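Local coordinates for Ras-associated and pleckstrin homology domains-containing protein 1 (Homo sapiens, PDB 4GN1) that relays localized membrane signals, recruits EVL and VASP to the leading edge, and is implicated in lamellipodial dynamics, at residues Arg226-His229 and Gln230-Gly234; Glu51-Ser54 and Glu55-Met58; Gln30-Asp33 and Asn34-Asp37. All coordinates share one frame; numbering follows the deposited sequence.

Overall arrangement
Two of the contacts run along helices and one closes a hairpin. Contact 1 is in helix 225-240 of the PH domain; contacts 2 and 3 belong to the Ras-associating domain, in the turn after strand 47-53 and in helix 28-39. All are partly buried, but the centre of contact 3 lies farthest from the centre of the chain, about 21 Å, against about 9 Å for that of contact 1. Both helices put apolar side chains against strands; contact 1 adds an arginine, a glutamine and a doubly used carbonyl, contact 3 a water and two aspartates. Contact 2 is mainly backbone chemistry, and its V53, L56 and M58 side chains meet PH-domain residues. Its centre is about 20 Å from contact 1's.

Contact 1. Residues Arg226-His229 and Gln230-Gly234; sequences RTLH and QWVNG
R226, T227, L228 and H229 offer their carbonyls to the N-H groups of Q230, W231, V232 and N233 in an unbroken run of i to i+4 alpha-helical hydrogen bonds, the V232 N to L228 O bond measuring 3.1 Å. H229 O takes a second donor: N233 ND2 reaches it at 2.9 Å with a bent N-H...O angle of 134°, above the carbonyl plane, on the opposite face from N233 N. The amide folds back along the helix, and the bent bond, with a weak one from R236 to N233 OD1, limits its rotation. One turn away, R226 and Q230 meet at an angle, their guanidinium and amide planes 78° apart. Q230 OE1 stands over one guanidinium face, displaced toward its rim and 3.1 Å from R226 NH1, too poorly aligned to be a hydrogen bond. A bend at chi2 (68°) turns the guanidinium so that one face lies toward Q230, whose extended chain brings OE1 over it; R226 NH2 bonds instead to N100 O, and Y101 makes a cation-pi contact with the same side chain. T227 and W231 lie side by side, with T227 CG2 in the plane of the indole at its edge, 3.5 Å from W231 CD1, while T227 OG1 bonds to D224. L228 CD1 touches V232 CG2 at 3.9 Å. This is the C-terminal helix that caps the PH-domain barrel: L228 and V232 press on L203 of strand 202-206, T227 and W231 on L138 of strand 135-141, and W231 also on F153 and L155 of strand 148-156.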
ATOM      1  N   ARG A 226      -8.963  -1.076 -11.236  1.00 34.65           N
ATOM      2  CA  ARG A 226      -8.982   0.371 -11.146  1.00 35.48           C
ATOM      3  C   ARG A 226      -9.393   0.837  -9.746  1.00 34.09           C
ATOM      4  O   ARG A 226      -8.695   1.634  -9.113  1.00 32.83           O
ATOM      5  CB  ARG A 226      -9.945   0.921 -12.213  1.00 39.99           C
ATOM      6  CG  ARG A 226      -9.806   2.398 -12.535  1.00 42.53           C
ATOM      7  CD  ARG A 226      -8.494   2.722 -13.245  1.00 44.20           C
ATOM      8  NE  ARG A 226      -8.378   4.164 -13.484  1.00 46.34           N
ATOM      9  CZ  ARG A 226      -7.866   5.039 -12.617  1.00 46.10           C
ATOM     10  NH1 ARG A 226      -7.395   4.638 -11.439  1.00 43.37           N
ATOM     11  NH2 ARG A 226      -7.828   6.329 -12.936  1.00 48.37           N
ATOM     12  N   THR A 227     -10.529   0.340  -9.267  1.00 34.60           N
ATOM     13  CA  THR A 227     -11.027   0.683  -7.924  1.00 34.47           C
ATOM     14  C   THR A 227      -9.980   0.296  -6.877  1.00 32.81           C
ATOM     15  O   THR A 227      -9.697   1.066  -5.963  1.00 32.18           O
ATOM     16  CB  THR A 227     -12.368  -0.024  -7.596  1.00 35.50           C
ATOM     17  OG1 THR A 227     -13.254   0.080  -8.714  1.00 37.22           O
ATOM     18  CG2 THR A 227     -13.040   0.601  -6.371  1.00 35.09           C
ATOM     19  N   LEU A 228      -9.407  -0.891  -7.029  1.00 31.86           N
ATOM     20  CA  LEU A 228      -8.313  -1.319  -6.181  1.00 31.51           C
ATOM     21  C   LEU A 228      -7.174  -0.293  -6.162  1.00 31.11           C
ATOM     22  O   LEU A 228      -6.715   0.098  -5.085  1.00 29.98           O
ATOM     23  CB  LEU A 228      -7.811  -2.712  -6.580  1.00 31.18           C
ATOM     24  CG  LEU A 228      -6.619  -3.297  -5.821  1.00 30.57           C
ATOM     25  CD1 LEU A 228      -6.912  -3.454  -4.328  1.00 30.65           C
ATOM     26  CD2 LEU A 228      -6.172  -4.624  -6.434  1.00 29.78           C
ATOM     27  N   HIS A 229      -6.760   0.181  -7.340  1.00 32.11           N
ATOM     28  CA  HIS A 229      -5.650   1.132  -7.432  1.00 30.73           C
ATOM     29  C   HIS A 229      -5.960   2.476  -6.843  1.00 30.78           C
ATOM     30  O   HIS A 229      -5.135   3.052  -6.102  1.00 30.61           O
ATOM     31  CB  HIS A 229      -5.118   1.242  -8.859  1.00 31.89           C
ATOM     32  CG  HIS A 229      -4.355   0.008  -9.317  1.00 32.24           C
ATOM     33  ND1 HIS A 229      -4.172  -0.297 -10.621  1.00 34.05           N
ATOM     34  CD2 HIS A 229      -3.760  -1.023  -8.588  1.00 31.34           C
ATOM     35  CE1 HIS A 229      -3.487  -1.449 -10.720  1.00 33.02           C
ATOM     36  NE2 HIS A 229      -3.233  -1.890  -9.472  1.00 32.25           N
ATOM     37  N   GLN A 230      -7.148   2.986  -7.122  1.00 31.36           N
ATOM     38  CA  GLN A 230      -7.550   4.266  -6.557  1.00 31.19           C
ATOM     39  C   GLN A 230      -7.569   4.213  -5.024  1.00 29.65           C
ATOM     40  O   GLN A 230      -7.007   5.086  -4.351  1.00 28.37           O
ATOM     41  CB  GLN A 230      -8.895   4.698  -7.143  1.00 33.79           C
ATOM     42  CG  GLN A 230      -8.780   5.202  -8.582  1.00 35.92           C
ATOM     43  CD  GLN A 230     -10.122   5.538  -9.248  1.00 39.39           C
ATOM     44  OE1 GLN A 230     -10.253   5.423 -10.464  1.00 42.93           O
ATOM     45  NE2 GLN A 230     -11.108   5.962  -8.465  1.00 39.76           N
ATOM     46  N   TRP A 231      -8.172   3.161  -4.474  1.00 28.58           N
ATOM     47  CA  TRP A 231      -8.286   3.028  -3.017  1.00 27.93           C
ATOM     48  C   TRP A 231      -6.977   2.899  -2.278  1.00 26.36           C
ATOM     49  O   TRP A 231      -6.751   3.599  -1.269  1.00 26.97           O
ATOM     50  CB  TRP A 231      -9.244   1.905  -2.636  1.00 28.39           C
ATOM     51  CG  TRP A 231     -10.683   2.366  -2.593  1.00 29.81           C
ATOM     52  CD1 TRP A 231     -11.667   2.163  -3.545  1.00 30.71           C
ATOM     53  CD2 TRP A 231     -11.328   3.146  -1.543  1.00 30.46           C
ATOM     54  NE1 TRP A 231     -12.841   2.726  -3.156  1.00 32.29           N
ATOM     55  CE2 TRP A 231     -12.710   3.340  -1.973  1.00 32.13           C
ATOM     56  CE3 TRP A 231     -10.918   3.676  -0.328  1.00 30.11           C
ATOM     57  CZ2 TRP A 231     -13.624   4.047  -1.213  1.00 33.42           C
ATOM     58  CZ3 TRP A 231     -11.856   4.385   0.437  1.00 31.43           C
ATOM     59  CH2 TRP A 231     -13.178   4.560   0.001  1.00 33.13           C
ATOM     60  N   VAL A 232      -6.118   2.002  -2.756  1.00 25.22           N
ATOM     61  CA  VAL A 232      -4.762   1.838  -2.234  1.00 23.93           C
ATOM     62  C   VAL A 232      -3.964   3.141  -2.352  1.00 24.07           C
ATOM     63  O   VAL A 232      -3.358   3.575  -1.377  1.00 23.48           O
ATOM     64  CB  VAL A 232      -4.019   0.674  -2.927  1.00 23.16           C
ATOM     65  CG1 VAL A 232      -2.573   0.581  -2.448  1.00 22.09           C
ATOM     66  CG2 VAL A 232      -4.724  -0.641  -2.675  1.00 23.42           C
ATOM     67  N   ASN A 233      -3.975   3.792  -3.512  1.00 25.07           N
ATOM     68  CA  ASN A 233      -3.229   5.043  -3.597  1.00 26.03           C
ATOM     69  C   ASN A 233      -3.778   6.112  -2.660  1.00 26.98           C
ATOM     70  O   ASN A 233      -3.009   6.785  -1.921  1.00 26.89           O
ATOM     71  CB  ASN A 233      -3.084   5.520  -5.038  1.00 26.54           C
ATOM     72  CG  ASN A 233      -2.032   4.710  -5.793  1.00 27.28           C
ATOM     73  OD1 ASN A 233      -0.847   4.779  -5.475  1.00 27.71           O
ATOM     74  ND2 ASN A 233      -2.463   3.916  -6.774  1.00 27.64           N
ATOM     75  N   GLY A 234      -5.101   6.233  -2.651  1.00 27.60           N
ATOM     76  CA  GLY A 234      -5.767   7.184  -1.773  1.00 28.70           C
ATOM     77  C   GLY A 234      -5.342   6.926  -0.345  1.00 27.84           C
ATOM     78  O   GLY A 234      -4.818   7.809   0.319  1.00 28.41           O
TER

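Contact 2. Residues Glu51-Ser54 and Glu55-Met58; sequences ETVS and ELQM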
ATOM      1  N   GLU A  51       7.305  -7.022   1.162  1.00 17.88           N
ATOM      2  CA  GLU A  51       7.216  -8.058   2.213  1.00 18.68           C
ATOM      3  C   GLU A  51       5.943  -8.863   2.045  1.00 19.46           C
ATOM      4  O   GLU A  51       4.910  -8.301   1.659  1.00 19.74           O
ATOM      5  CB  GLU A  51       7.330  -7.474   3.644  1.00 19.32           C
ATOM      6  CG  GLU A  51       6.135  -6.672   4.158  1.00 19.98           C
ATOM      7  CD  GLU A  51       6.324  -6.123   5.567  1.00 20.21           C
ATOM      8  OE1 GLU A  51       5.684  -5.116   5.900  1.00 21.39           O
ATOM      9  OE2 GLU A  51       7.114  -6.667   6.355  1.00 21.50           O
ATOM     10  N   THR A  52       6.022 -10.173   2.271  1.00 19.19           N
ATOM     11  CA  THR A  52       4.810 -10.953   2.396  1.00 20.47           C
ATOM     12  C   THR A  52       4.547 -11.165   3.884  1.00 20.93           C
ATOM     13  O   THR A  52       5.503 -11.279   4.668  1.00 21.44           O
ATOM     14  CB  THR A  52       4.867 -12.334   1.682  1.00 21.71           C
ATOM     15  OG1 THR A  52       5.799 -13.199   2.358  1.00 22.49           O
ATOM     16  CG2 THR A  52       5.194 -12.204   0.177  1.00 20.34           C
ATOM     17  N   VAL A  53       3.271 -11.166   4.277  1.00 21.14           N
ATOM     18  CA  VAL A  53       2.883 -11.632   5.605  1.00 21.81           C
ATOM     19  C   VAL A  53       2.315 -13.018   5.398  1.00 23.50           C
ATOM     20  O   VAL A  53       1.226 -13.198   4.852  1.00 23.73           O
ATOM     21  CB  VAL A  53       1.906 -10.690   6.326  1.00 22.01           C
ATOM     22  CG1 VAL A  53       1.576 -11.243   7.700  1.00 22.48           C
ATOM     23  CG2 VAL A  53       2.532  -9.307   6.484  1.00 20.55           C
ATOM     24  N   SER A  54       3.111 -14.004   5.798  1.00 25.13           N
ATOM     25  CA  SER A  54       2.923 -15.383   5.384  1.00 27.13           C
ATOM     26  C   SER A  54       1.681 -16.054   5.974  1.00 29.36           C
ATOM     27  O   SER A  54       1.004 -16.797   5.278  1.00 31.10           O
ATOM     28  CB  SER A  54       4.165 -16.190   5.730  1.00 28.51           C
ATOM     29  OG  SER A  54       4.165 -17.382   4.981  1.00 32.58           O
ATOM     30  N   GLU A  55       1.397 -15.795   7.249  1.00 30.01           N
ATOM     31  CA  GLU A  55       0.199 -16.279   7.927  1.00 31.64           C
ATOM     32  C   GLU A  55      -1.112 -15.812   7.312  1.00 32.21           C
ATOM     33  O   GLU A  55      -2.175 -16.409   7.558  1.00 35.45           O
ATOM     34  CB  GLU A  55       0.224 -15.808   9.375  1.00 32.91           C
ATOM     35  CG  GLU A  55       0.742 -16.852  10.343  1.00 35.78           C
ATOM     36  CD  GLU A  55      -0.182 -18.057  10.398  1.00 38.15           C
ATOM     37  OE1 GLU A  55      -1.309 -17.939  10.931  1.00 39.94           O
ATOM     38  OE2 GLU A  55       0.212 -19.122   9.891  1.00 39.50           O
ATOM     39  N   LEU A  56      -1.041 -14.737   6.531  1.00 29.37           N
ATOM     40  CA  LEU A  56      -2.215 -14.010   6.103  1.00 28.03           C
ATOM     41  C   LEU A  56      -2.262 -13.850   4.598  1.00 27.49           C
ATOM     42  O   LEU A  56      -3.170 -13.196   4.072  1.00 27.14           O
ATOM     43  CB  LEU A  56      -2.211 -12.635   6.745  1.00 26.96           C
ATOM     44  CG  LEU A  56      -2.440 -12.565   8.261  1.00 28.20           C
ATOM     45  CD1 LEU A  56      -2.233 -11.144   8.787  1.00 27.07           C
ATOM     46  CD2 LEU A  56      -3.813 -13.122   8.659  1.00 29.30           C
ATOM     47  N   GLN A  57      -1.271 -14.424   3.915  1.00 26.46           N
ATOM     48  CA  GLN A  57      -1.244 -14.488   2.457  1.00 26.32           C
ATOM     49  C   GLN A  57      -1.503 -13.116   1.795  1.00 25.11           C
ATOM     50  O   GLN A  57      -2.374 -12.959   0.944  1.00 25.57           O
ATOM     51  CB  GLN A  57      -2.211 -15.578   1.960  1.00 28.42           C
ATOM     52  CG  GLN A  57      -1.798 -16.271   0.670  1.00 29.35           C
ATOM     53  CD  GLN A  57      -2.786 -17.353   0.238  1.00 32.22           C
ATOM     54  OE1 GLN A  57      -2.824 -18.439   0.818  1.00 34.09           O
ATOM     55  NE2 GLN A  57      -3.588 -17.061  -0.784  1.00 31.97           N
ATOM     56  N   MET A  58      -0.725 -12.123   2.189  1.00 23.36           N
ATOM     57  CA  MET A  58      -0.852 -10.803   1.602  1.00 23.40           C
ATOM     58  C   MET A  58       0.531 -10.153   1.476  1.00 21.96           C
ATOM     59  O   MET A  58       1.533 -10.705   1.939  1.00 21.80           O
ATOM     60  CB  MET A  58      -1.812  -9.949   2.456  1.00 24.18           C
ATOM     61  CG  MET A  58      -1.318  -9.763   3.879  1.00 24.29           C
ATOM     62  SD  MET A  58      -2.398  -8.805   4.948  1.00 26.47           S
ATOM     63  CE  MET A  58      -3.545 -10.076   5.466  1.00 27.06           C
TER
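The flat groups that meet here are peptide carbonyls, and V53 C=O is the pivot: L56 N sits above its plane, 49° out of it, and donates to V53 O over 3.2 Å, while M58 N reaches the same oxygen in a weak bond of 3.5 Å. In the other direction V53 N gives a 2.9 Å bond to M58 O, tilted from the plane of that carbonyl. V53 and M58 thus form an antiparallel hydrogen-bonded pair that closes a beta hairpin between strands 47-53 and 58-61 of the ubiquitin-like Ras-associating domain. S54 and E55 have helical backbone angles and make the turn that L56 N completes. Q57 follows with positive phi (50°) and stands with M58 opposite V53, a G1 beta bulge.

V53 and M58 put their side chains on the same face of the hairpin, V53 CB lying 4.2 Å from M58 CG. The methionine CG is held between its backbone N and carbonyl carbon (chi1 61°), which keeps the start of its chain beside the valine; farther out it bends at chi3. L56 runs alongside V53, CD1 touching V53 CG1 at 4.0 Å. These three apolar residues also meet PH-domain residues: V53 and M58 touch Y186, M58 touches V204, and L56 touches K206. The turn is bound to the PH domain by polar contacts too, through Q57 NE2 to Q189 O and L56 O to the hydroxyl of Y191, a tyrosine that ABL1 can phosphorylate but which is unmodified here. Beside the pairing bond, T52 CA makes a C-H...O contact of 3.3 Å with M58 O.

Contact 3. Residues Gln30-Asp33 and Asn34-Asp37; sequences QVLD and NLMD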
ATOM      1  N   GLN A  30      17.804   3.259   0.862  1.00 15.61           N
ATOM      2  CA  GLN A  30      19.213   2.886   0.973  1.00 15.97           C
ATOM      3  C   GLN A  30      19.501   1.410   0.723  1.00 15.88           C
ATOM      4  O   GLN A  30      20.510   1.078   0.126  1.00 16.81           O
ATOM      5  CB  GLN A  30      19.767   3.288   2.333  1.00 15.82           C
ATOM      6  CG  GLN A  30      20.082   4.768   2.424  1.00 16.18           C
ATOM      7  CD  GLN A  30      20.365   5.208   3.832  1.00 16.65           C
ATOM      8  OE1 GLN A  30      19.488   5.176   4.714  1.00 16.05           O
ATOM      9  NE2 GLN A  30      21.592   5.644   4.056  1.00 17.46           N
ATOM     10  N   VAL A  31      18.623   0.543   1.212  1.00 14.92           N
ATOM     11  CA  VAL A  31      18.740  -0.890   1.023  1.00 14.74           C
ATOM     12  C   VAL A  31      18.531  -1.254  -0.430  1.00 15.21           C
ATOM     13  O   VAL A  31      19.302  -2.026  -0.983  1.00 15.98           O
ATOM     14  CB  VAL A  31      17.725  -1.632   1.921  1.00 14.05           C
ATOM     15  CG1 VAL A  31      17.516  -3.073   1.475  1.00 13.46           C
ATOM     16  CG2 VAL A  31      18.152  -1.510   3.389  1.00 13.64           C
ATOM     17  N   LEU A  32      17.508  -0.684  -1.058  1.00 15.15           N
ATOM     18  CA  LEU A  32      17.303  -0.863  -2.498  1.00 15.85           C
ATOM     19  C   LEU A  32      18.476  -0.374  -3.358  1.00 17.04           C
ATOM     20  O   LEU A  32      18.850  -1.035  -4.342  1.00 17.36           O
ATOM     21  CB  LEU A  32      16.027  -0.157  -2.946  1.00 15.57           C
ATOM     22  CG  LEU A  32      14.716  -0.860  -2.577  1.00 14.78           C
ATOM     23  CD1 LEU A  32      13.560   0.082  -2.853  1.00 14.45           C
ATOM     24  CD2 LEU A  32      14.524  -2.155  -3.342  1.00 14.61           C
ATOM     25  N   ASP A  33      19.062   0.771  -3.005  1.00 17.43           N
ATOM     26  CA  ASP A  33      20.230   1.249  -3.754  1.00 18.57           C
ATOM     27  C   ASP A  33      21.353   0.213  -3.741  1.00 19.65           C
ATOM     28  O   ASP A  33      22.043  -0.004  -4.767  1.00 21.02           O
ATOM     29  CB  ASP A  33      20.687   2.633  -3.305  1.00 18.34           C
ATOM     30  CG  ASP A  33      19.697   3.728  -3.686  1.00 18.36           C
ATOM     31  OD1 ASP A  33      18.799   3.530  -4.502  1.00 18.27           O
ATOM     32  OD2 ASP A  33      19.792   4.835  -3.168  1.00 19.47           O
ATOM     33  N   ASN A  34      21.506  -0.462  -2.605  1.00 19.60           N
ATOM     34  CA  ASN A  34      22.467  -1.554  -2.494  1.00 20.39           C
ATOM     35  C   ASN A  34      22.057  -2.778  -3.295  1.00 20.42           C
ATOM     36  O   ASN A  34      22.867  -3.333  -4.025  1.00 21.87           O
ATOM     37  CB  ASN A  34      22.733  -1.915  -1.026  1.00 20.70           C
ATOM     38  CG  ASN A  34      23.556  -0.866  -0.320  1.00 21.76           C
ATOM     39  OD1 ASN A  34      24.194  -0.033  -0.962  1.00 23.74           O
ATOM     40  ND2 ASN A  34      23.533  -0.874   1.001  1.00 21.90           N
ATOM     41  N   LEU A  35      20.800  -3.191  -3.191  1.00 19.19           N
ATOM     42  CA  LEU A  35      20.330  -4.281  -4.022  1.00 19.70           C
ATOM     43  C   LEU A  35      20.588  -4.020  -5.527  1.00 20.99           C
ATOM     44  O   LEU A  35      21.043  -4.911  -6.256  1.00 21.49           O
ATOM     45  CB  LEU A  35      18.861  -4.596  -3.742  1.00 18.44           C
ATOM     46  CG  LEU A  35      18.638  -5.422  -2.482  1.00 18.51           C
ATOM     47  CD1 LEU A  35      17.196  -5.316  -1.981  1.00 17.16           C
ATOM     48  CD2 LEU A  35      19.039  -6.865  -2.750  1.00 18.63           C
ATOM     49  N   MET A  36      20.300  -2.807  -5.980  1.00 21.56           N
ATOM     50  CA  MET A  36      20.591  -2.419  -7.368  1.00 24.27           C
ATOM     51  C   MET A  36      22.084  -2.535  -7.730  1.00 26.43           C
ATOM     52  O   MET A  36      22.400  -3.198  -8.702  1.00 26.48           O
ATOM     53  CB  MET A  36      19.980  -1.056  -7.716  1.00 24.32           C
ATOM     54  CG  MET A  36      18.455  -1.092  -7.590  1.00 24.12           C
ATOM     55  SD  MET A  36      17.530   0.354  -8.119  1.00 26.19           S
ATOM     56  CE  MET A  36      17.761   1.485  -6.740  1.00 24.69           C
ATOM     57  N   ASP A  37      22.983  -1.989  -6.899  1.00 28.50           N
ATOM     58  CA  ASP A  37      24.442  -2.097  -7.120  1.00 31.04           C
ATOM     59  C   ASP A  37      24.945  -3.536  -7.155  1.00 30.99           C
ATOM     60  O   ASP A  37      25.733  -3.896  -8.023  1.00 32.81           O
ATOM     61  CB  ASP A  37      25.266  -1.386  -6.033  1.00 32.15           C
ATOM     62  CG  ASP A  37      24.937   0.070  -5.899  1.00 33.69           C
ATOM     63  OD1 ASP A  37      24.575   0.713  -6.902  1.00 34.41           O
ATOM     64  OD2 ASP A  37      25.046   0.582  -4.761  1.00 36.79           O
TER
HETATM   65  O   HOH W   1      22.716   2.517   0.103  1.00 26.39           O
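Backbone hydrogen bonds link Q30 to N34, V31 to L35, L32 to M36 and D33 to D37 along helix 28-39, which packs on the sheet of the ubiquitin-like Ras-associating domain. The M36 N to L32 O bond is short, at 2.8 Å, and the one from N34 N to Q30 O longer, at 3.3 Å. A water supplements this longer bond: it donates to Q30 O at 2.6 Å and weakly to N34 OD1, so that the carbonyl oxygen is held from the backbone and from the water beside the asparagine side chain.

Apolar contacts gather on the sheet-facing side. V31 and L35 lie side by side, V31 CG1 being 4.1 Å from L35 CD1, and L32 CD2 comes near the same methyl. L32 and L35 pack on L49 and F85, V31 on V22, and L35 on M20; M36 continues the row over F85 and W47.

The carboxylates make the remaining contacts. M36, bent at chi3 (-78°), turns its CE back along the helix to 3.2 Å from D33 OD1, a tight methyl-to-carboxylate approach. The same oxygen forms a salt bridge with R29 one turn earlier, and Y43 touches both D33 and M36. D37, with CG beside its own backbone N (chi1 -58°), folds its carboxylate back until OD2 is 3.1 Å from D33 O, acceptor facing acceptor.

The helix is therefore amphipathic, its branched and sulfur-bearing chains buried and its carboxylates at the margin. R29 would offset the charge of D33, whereas the crowding of D37 against a carbonyl oxygen may be slightly unfavourable and could raise the proton affinity of that exposed carboxylate.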